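Local structure of KaiC domain-containing protein (Pyrococcus horikoshii, 2ZTS) at residues A47-Y52 with N240-Y245; K188-R191 with E195-I198; D206-N211 with K215-I220. The protein binds ADP and magnesium as a KaiC-like member of the P-loop NTPase clan, and is probably an ATP-binding protein. One frame throughout, in Å; residues are numbered along the deposited sequence.

Overall arrangement
From the N terminus, past strands 11-12, 27-28 and 32-36, the chain enters helix 43-58, where interaction 1 opens; it closes after 187 intervening residues, at strand 241-244. Interactions 2 and 3 both nest inside that long loop and follow one another in series. Interaction 2 folds the connection between strands 174-179 and 201-209 onto itself, and interaction 3 then pairs strand 201-209 with strand 214-223 as a hairpin. Interactions 1 and 3 reach the same mixed sheet and touch, Val244 CG1 lying 4.0 Å from Val218 CG1. Interaction 2 stands apart, its centre about 22 Å from that of interaction 1 and on the opposite side of the chain's centre.

Interaction 1: residues A47-Y52 with N240-Y245; sequences AAQFIY and NGIVVY
The carboxamide of Gln49 meets the backbone of Ile242 through two nearly straight hydrogen bonds. Ile242 N donates to Gln49 OE1 at 2.8 Å, with an N-H...O angle of 163°, and arrives on a lone pair in the carbonyl plane. In the other direction, Gln49 NE2 donates to Ile242 O at 3.0 Å, and here too a lone pair is used; the acceptor lies almost exactly in the amide plane of Gln49. With both ends engaged by one residue, the amide cannot turn about its last torsion without breaking both bonds. The flanking contacts are close as well: Gln49 OE1 lies 3.5 Å from Ile242 CB and 3.7 Å from Ile242 CG1. Gln49 OE1 also stands 3.6 Å from Gly241 CA. A CB modelled on Gly241 would fall 2.7 Å from Gln49 OE1, too close, and at this phi and psi would also run into the carbonyl O of Asn240, so only a glycine sits easily here.

Strand 241-244 is the outermost on its side of the mixed sheet within this chain, and the Gln49 amide takes up the N-H and C=O of Ile242 much as an adjoining strand's backbone would. Helix 43-58, which carries the glutamine, follows the nucleotide-binding loop as in other P-loop NTPases; Gly42 and Thr45, both ADP-binding, lie close to the Ile242 side chain.

What delivers the amide is an outstretched chain: CG is anti to the Gln49 backbone N (chi1 -156°), and the chain stays extended beyond CG. Around it, Gln49 packs on Ile16, Pro17 and Trp83, and NE2 makes a further, weak bond to Gly15 O. Strand 241-244 is placed in turn by backbone bonds of Val243 with Glu236 and of Val244 with Pro17.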
# COMPACT_ATOMS: atom_id res chain seq x y z
N ALA C 47 25.12 11.41 -16.55
CA ALA C 47 24.72 11.43 -17.98
C ALA C 47 25.41 12.53 -18.81
O ALA C 47 25.81 12.28 -19.98
CB ALA C 47 23.26 11.57 -18.13
N ALA C 48 25.64 13.68 -18.20
CA ALA C 48 26.28 14.78 -18.88
C ALA C 48 27.76 14.48 -19.05
O ALA C 48 28.33 14.78 -20.11
CB ALA C 48 26.08 16.04 -18.15
N GLN C 49 28.37 13.90 -18.02
CA GLN C 49 29.76 13.54 -18.05
C GLN C 49 30.04 12.55 -19.17
O GLN C 49 31.04 12.66 -19.91
CB GLN C 49 30.18 12.96 -16.69
CG GLN C 49 31.66 13.09 -16.36
CD GLN C 49 31.94 12.90 -14.87
OE1 GLN C 49 31.11 13.30 -14.06
NE2 GLN C 49 33.06 12.26 -14.52
N PHE C 50 29.13 11.58 -19.33
CA PHE C 50 29.22 10.58 -20.37
C PHE C 50 29.26 11.25 -21.74
O PHE C 50 30.05 10.84 -22.58
CB PHE C 50 28.02 9.60 -20.26
CG PHE C 50 27.81 8.64 -21.43
CD1 PHE C 50 28.65 7.55 -21.64
CD2 PHE C 50 26.68 8.70 -22.18
CE1 PHE C 50 28.40 6.64 -22.63
CE2 PHE C 50 26.42 7.75 -23.20
CZ PHE C 50 27.28 6.73 -23.40
N ILE C 51 28.36 12.20 -22.00
CA ILE C 51 28.31 12.85 -23.30
C ILE C 51 29.50 13.78 -23.47
O ILE C 51 30.18 13.75 -24.50
CB ILE C 51 27.03 13.67 -23.49
CG1 ILE C 51 25.78 12.79 -23.50
CG2 ILE C 51 27.05 14.45 -24.82
CD1 ILE C 51 25.75 11.75 -24.57
N TYR C 52 29.75 14.59 -22.45
CA TYR C 52 30.80 15.59 -22.52
C TYR C 52 32.19 14.97 -22.63
O TYR C 52 32.99 15.42 -23.44
CB TYR C 52 30.80 16.49 -21.32
CG TYR C 52 31.81 17.60 -21.46
CD1 TYR C 52 31.56 18.65 -22.30
CD2 TYR C 52 33.01 17.58 -20.75
CE1 TYR C 52 32.51 19.70 -22.46
CE2 TYR C 52 33.97 18.63 -20.91
CZ TYR C 52 33.71 19.68 -21.76
OH TYR C 52 34.60 20.75 -21.96
N ASN C 240 35.49 18.57 -10.60
CA ASN C 240 35.56 18.09 -11.98
C ASN C 240 34.61 16.93 -12.24
O ASN C 240 34.88 16.13 -13.06
CB ASN C 240 37.03 17.75 -12.39
CG ASN C 240 37.98 18.95 -12.22
OD1 ASN C 240 38.74 18.99 -11.26
ND2 ASN C 240 37.88 19.95 -13.11
N GLY C 241 33.45 16.89 -11.60
CA GLY C 241 32.44 15.86 -11.85
C GLY C 241 32.53 14.61 -10.98
O GLY C 241 33.14 14.62 -9.91
N ILE C 242 31.94 13.52 -11.44
CA ILE C 242 31.94 12.30 -10.67
C ILE C 242 33.31 11.64 -10.67
O ILE C 242 34.00 11.60 -11.72
CB ILE C 242 30.86 11.32 -11.17
CG1 ILE C 242 29.50 11.97 -11.03
CG2 ILE C 242 30.88 10.03 -10.38
CD1 ILE C 242 28.34 11.10 -11.41
N VAL C 243 33.68 11.15 -9.49
CA VAL C 243 34.77 10.18 -9.32
C VAL C 243 34.28 9.03 -8.41
O VAL C 243 33.81 9.27 -7.29
CB VAL C 243 36.05 10.81 -8.66
CG1 VAL C 243 37.14 9.73 -8.45
CG2 VAL C 243 36.65 11.99 -9.47
N VAL C 244 34.42 7.80 -8.89
CA VAL C 244 34.08 6.60 -8.17
C VAL C 244 35.35 6.02 -7.52
O VAL C 244 36.40 6.05 -8.13
CB VAL C 244 33.50 5.59 -9.13
CG1 VAL C 244 33.22 4.27 -8.45
CG2 VAL C 244 32.22 6.17 -9.79
N TYR C 245 35.24 5.53 -6.29
CA TYR C 245 36.38 5.09 -5.47
C TYR C 245 36.36 3.58 -5.20
O TYR C 245 35.37 2.96 -5.45
CB TYR C 245 36.35 5.87 -4.16
CG TYR C 245 36.65 7.31 -4.34
CD1 TYR C 245 37.95 7.75 -4.68
CD2 TYR C 245 35.65 8.28 -4.19
CE1 TYR C 245 38.24 9.12 -4.86
CE2 TYR C 245 35.93 9.64 -4.36
CZ TYR C 245 37.22 10.05 -4.69
OH TYR C 245 37.47 11.39 -4.85

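Interaction 2: residues K188-R191 with E195-I198; sequences KLSR and EEFI
Ser190 OG is gripped by three groups. Its own hydroxyl donates to Glu196 OE1 at 2.6 Å, meeting the carboxylate on its syn side and 16° out of its plane, while Gly193 N donates to OG and Lys188 NZ adds a weak bond at 3.1 Å. The hydroxyl is set between the backbone N and the carbonyl carbon (chi1 60°), which turns it to Glu196. Lys188 NZ also reaches Ser190 O at 2.8 Å, from well above the carbonyl plane. Lys188 NZ lies 4.3 Å from Glu196 OE2, beyond a salt bridge, though it would be expected to ease the negative charge of that buried carboxylate.

Glu195 comes against the serine's carbon instead: its CD stands 3.6 Å from Ser190 CB. Glu195 OE2 receives a bent, weak bond of 3.2 Å from Arg191 N, and the stronger partner of OE2 is Thr179 OG1. Arg191 carries its guanidinium off to a salt bridge with Glu154, and its NH1 to Gly193 O of the third subunit.

Glu196 by its strong bond and Glu195 by its weak one thus hold residues 188-191 against the 3-10 turn within the long connection between strands 174-179 and 201-209. Leu189 and Glu196 pack on Thr39 of the second subunit, and the Glu196 side chain is about 8 Å from a bound ADP, consistent with the interfacial nucleotide sites of oligomeric KaiC-like ATPases.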
# COMPACT_ATOMS: atom_id res chain seq x y z
N LYS C 188 11.22 -0.29 -5.36
CA LYS C 188 11.13 -0.02 -6.82
C LYS C 188 12.50 0.34 -7.49
O LYS C 188 13.22 1.20 -7.04
CB LYS C 188 10.05 1.05 -7.12
CG LYS C 188 8.66 0.51 -7.35
CD LYS C 188 7.90 1.20 -8.52
CE LYS C 188 7.85 0.34 -9.83
NZ LYS C 188 9.21 0.15 -10.54
N LEU C 189 12.82 -0.32 -8.59
CA LEU C 189 14.01 0.06 -9.37
C LEU C 189 13.77 1.35 -10.18
O LEU C 189 14.68 2.15 -10.42
CB LEU C 189 14.28 -1.05 -10.35
CG LEU C 189 15.68 -1.16 -10.85
CD1 LEU C 189 16.66 -1.30 -9.66
CD2 LEU C 189 15.69 -2.41 -11.79
N SER C 190 12.54 1.53 -10.62
CA SER C 190 12.17 2.65 -11.47
C SER C 190 10.86 3.30 -11.05
O SER C 190 10.16 2.78 -10.23
CB SER C 190 11.99 2.12 -12.87
OG SER C 190 10.96 1.16 -12.87
N ARG C 191 10.52 4.41 -11.69
CA ARG C 191 9.33 5.14 -11.39
C ARG C 191 8.11 4.36 -11.83
O ARG C 191 7.14 4.31 -11.07
CB ARG C 191 9.34 6.48 -12.15
CG ARG C 191 8.15 7.34 -11.80
CD ARG C 191 8.34 8.80 -12.12
NE ARG C 191 7.08 9.49 -12.18
CZ ARG C 191 6.57 10.28 -11.24
NH1 ARG C 191 7.18 10.49 -10.08
NH2 ARG C 191 5.37 10.80 -11.45
N GLU C 195 10.55 0.90 -17.37
CA GLU C 195 11.77 1.40 -17.93
C GLU C 195 12.84 0.30 -18.07
O GLU C 195 13.59 0.29 -19.05
CB GLU C 195 12.31 2.53 -17.03
CG GLU C 195 11.42 3.75 -16.97
CD GLU C 195 10.50 3.77 -15.74
OE1 GLU C 195 9.66 2.86 -15.63
OE2 GLU C 195 10.68 4.67 -14.88
N GLU C 196 12.98 -0.54 -17.04
CA GLU C 196 13.97 -1.64 -17.04
C GLU C 196 13.75 -2.71 -18.14
O GLU C 196 14.71 -3.39 -18.53
CB GLU C 196 13.98 -2.33 -15.67
CG GLU C 196 12.62 -2.83 -15.23
CD GLU C 196 11.87 -1.89 -14.29
OE1 GLU C 196 11.74 -0.66 -14.54
OE2 GLU C 196 11.30 -2.38 -13.34
N PHE C 197 12.53 -2.85 -18.64
CA PHE C 197 12.27 -3.74 -19.76
C PHE C 197 12.79 -3.27 -21.14
O PHE C 197 12.66 -4.03 -22.10
CB PHE C 197 10.77 -4.08 -19.85
CG PHE C 197 10.30 -4.84 -18.67
CD1 PHE C 197 10.49 -6.21 -18.60
CD2 PHE C 197 9.77 -4.18 -17.58
CE1 PHE C 197 10.12 -6.90 -17.49
CE2 PHE C 197 9.38 -4.86 -16.47
CZ PHE C 197 9.55 -6.21 -16.41
N ILE C 198 13.25 -2.02 -21.27
CA ILE C 198 13.88 -1.60 -22.52
C ILE C 198 15.37 -1.34 -22.36
O ILE C 198 15.99 -0.76 -23.20
CB ILE C 198 13.15 -0.38 -23.15
CG1 ILE C 198 13.31 0.88 -22.32
CG2 ILE C 198 11.64 -0.71 -23.35
CD1 ILE C 198 13.01 2.15 -23.10

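Interaction 3: residues D206-N211 with K215-I220; sequences DLQEKN and KRYVLI
Tyr217 and Gln208 have most of the surface buried here, although they are not paired directly across the hairpin. On the face they share with Asp206 and Lys215, the ring of Tyr217 runs diagonally to Gln208. With Tyr217 CG anti to the carbonyl carbon (chi1 -67°), the ring leans against the glutamine, Tyr217 CE2 touching Gln208 CB at 3.4 Å. Gln208 then extends across the ring at about a right angle. Gln208 NE2 sits over one ring face, 4.0 Å from Tyr217 CD2, with the amide and ring planes 34° apart. At the far end of the ring, Lys210 CE approaches Tyr217 OH to 3.9 Å, and Lys215 NZ makes a weak bond to the same hydroxyl. An alanine in place of Gln208 would lose the chain lying over the Tyr217 ring, and is likely to leave that ring face less covered and the ring freer to shift.

Asp206, the third main contributor, works through its backbone. It forms an antiparallel hydrogen-bonded pair with Tyr217, both Asp206 N to Tyr217 O and Tyr217 N to Asp206 O measuring 3.0 Å. Asp206 O accepts a second bond, from a water 2.9 Å away that in turn accepts from Arg216 NH1 at 3.0 Å. On the opposite face Leu207 lies alongside Arg216, its CD2 3.6 Å from Arg216 NH1; that nitrogen also bonds Gly40 O, and Arg216 contacts the bound ADP. Met230 of the third subunit packs on Leu207 and Arg216.

The two strand segments run 130° apart, a strongly twisted antiparallel hairpin. Strand 201-209 continues the sheet beside parallel strand 32-36, and strand 214-223 borders strand 233-238.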
# COMPACT_ATOMS: atom_id res chain seq x y z
N ASP C 206 22.65 6.07 -5.37
CA ASP C 206 21.95 6.11 -4.09
C ASP C 206 22.69 7.04 -3.11
O ASP C 206 23.86 7.41 -3.34
CB ASP C 206 21.89 4.72 -3.47
CG ASP C 206 20.63 4.50 -2.62
OD1 ASP C 206 19.82 5.47 -2.46
OD2 ASP C 206 20.39 3.38 -2.08
N LEU C 207 21.96 7.42 -2.06
CA LEU C 207 22.48 8.12 -0.89
C LEU C 207 22.10 7.27 0.29
O LEU C 207 20.90 7.12 0.56
CB LEU C 207 21.78 9.45 -0.73
CG LEU C 207 22.05 10.50 -1.76
CD1 LEU C 207 21.09 11.67 -1.60
CD2 LEU C 207 23.47 10.96 -1.64
N GLN C 208 23.10 6.72 0.98
CA GLN C 208 22.86 5.92 2.17
C GLN C 208 22.96 6.77 3.44
O GLN C 208 23.69 7.74 3.49
CB GLN C 208 23.85 4.75 2.27
CG GLN C 208 23.27 3.41 1.79
CD GLN C 208 24.10 2.22 2.25
OE1 GLN C 208 24.34 2.05 3.47
NE2 GLN C 208 24.55 1.39 1.29
N GLU C 209 22.24 6.34 4.48
CA GLU C 209 22.11 7.12 5.71
C GLU C 209 23.10 6.54 6.72
O GLU C 209 22.89 5.43 7.16
CB GLU C 209 20.65 7.04 6.25
CG GLU C 209 19.69 8.14 5.74
CD GLU C 209 18.37 8.26 6.53
OE1 GLU C 209 18.38 8.17 7.78
OE2 GLU C 209 17.31 8.45 5.89
N LYS C 210 24.17 7.26 7.04
CA LYS C 210 25.14 6.81 8.03
C LYS C 210 25.98 7.99 8.58
O LYS C 210 26.86 8.47 7.86
CB LYS C 210 26.10 5.72 7.44
CG LYS C 210 26.09 4.32 8.17
CD LYS C 210 26.94 3.13 7.51
CE LYS C 210 27.10 3.16 5.95
NZ LYS C 210 25.83 3.12 5.11
N ASN C 211 25.77 8.49 9.80
CA ASN C 211 24.64 8.25 10.70
C ASN C 211 23.82 9.56 10.88
O ASN C 211 22.63 9.51 11.20
CB ASN C 211 25.12 7.71 12.07
CG ASN C 211 26.63 7.99 12.36
OD1 ASN C 211 27.37 7.09 12.81
ND2 ASN C 211 27.06 9.24 12.12
N LYS C 215 26.08 9.48 2.28
CA LYS C 215 27.22 9.33 1.34
C LYS C 215 26.71 8.71 0.04
O LYS C 215 25.75 7.96 0.01
CB LYS C 215 28.36 8.49 1.94
CG LYS C 215 29.62 8.17 0.93
CD LYS C 215 31.01 8.56 1.53
CE LYS C 215 31.71 7.44 2.41
NZ LYS C 215 31.54 6.02 1.90
N ARG C 216 27.36 9.04 -1.07
CA ARG C 216 26.89 8.57 -2.37
C ARG C 216 27.48 7.22 -2.73
O ARG C 216 28.67 6.96 -2.54
CB ARG C 216 27.25 9.57 -3.43
CG ARG C 216 26.83 10.97 -3.12
CD ARG C 216 27.09 11.81 -4.33
NE ARG C 216 26.76 13.20 -4.17
CZ ARG C 216 25.52 13.69 -4.24
NH1 ARG C 216 24.48 12.88 -4.49
NH2 ARG C 216 25.34 14.98 -4.09
N TYR C 217 26.62 6.36 -3.25
CA TYR C 217 27.01 5.03 -3.69
C TYR C 217 26.52 4.79 -5.12
O TYR C 217 25.49 5.26 -5.50
CB TYR C 217 26.49 3.97 -2.71
CG TYR C 217 27.13 4.03 -1.33
CD1 TYR C 217 28.43 3.53 -1.10
CD2 TYR C 217 26.44 4.58 -0.24
CE1 TYR C 217 29.02 3.58 0.22
CE2 TYR C 217 27.02 4.64 1.08
CZ TYR C 217 28.30 4.15 1.29
OH TYR C 217 28.82 4.25 2.58
N VAL C 218 27.31 4.09 -5.91
CA VAL C 218 26.88 3.49 -7.20
C VAL C 218 26.94 1.98 -7.14
O VAL C 218 27.84 1.39 -6.52
CB VAL C 218 27.70 4.04 -8.38
CG1 VAL C 218 29.21 3.78 -8.19
CG2 VAL C 218 27.27 3.44 -9.67
N LEU C 219 25.98 1.34 -7.79
CA LEU C 219 25.96 -0.11 -7.91
C LEU C 219 25.56 -0.46 -9.35
O LEU C 219 24.63 0.14 -9.93
CB LEU C 219 24.97 -0.62 -6.92
CG LEU C 219 24.52 -2.05 -6.84
CD1 LEU C 219 25.63 -2.91 -6.37
CD2 LEU C 219 23.38 -2.07 -5.83
N ILE C 220 26.29 -1.37 -9.95
CA ILE C 220 25.88 -1.95 -11.22
C ILE C 220 25.09 -3.18 -10.96
O ILE C 220 25.64 -4.20 -10.53
CB ILE C 220 27.08 -2.31 -12.06
CG1 ILE C 220 27.93 -1.08 -12.30
CG2 ILE C 220 26.62 -2.92 -13.41
CD1 ILE C 220 29.32 -1.33 -11.99
O HOH W 1 24.07 9.89 -4.88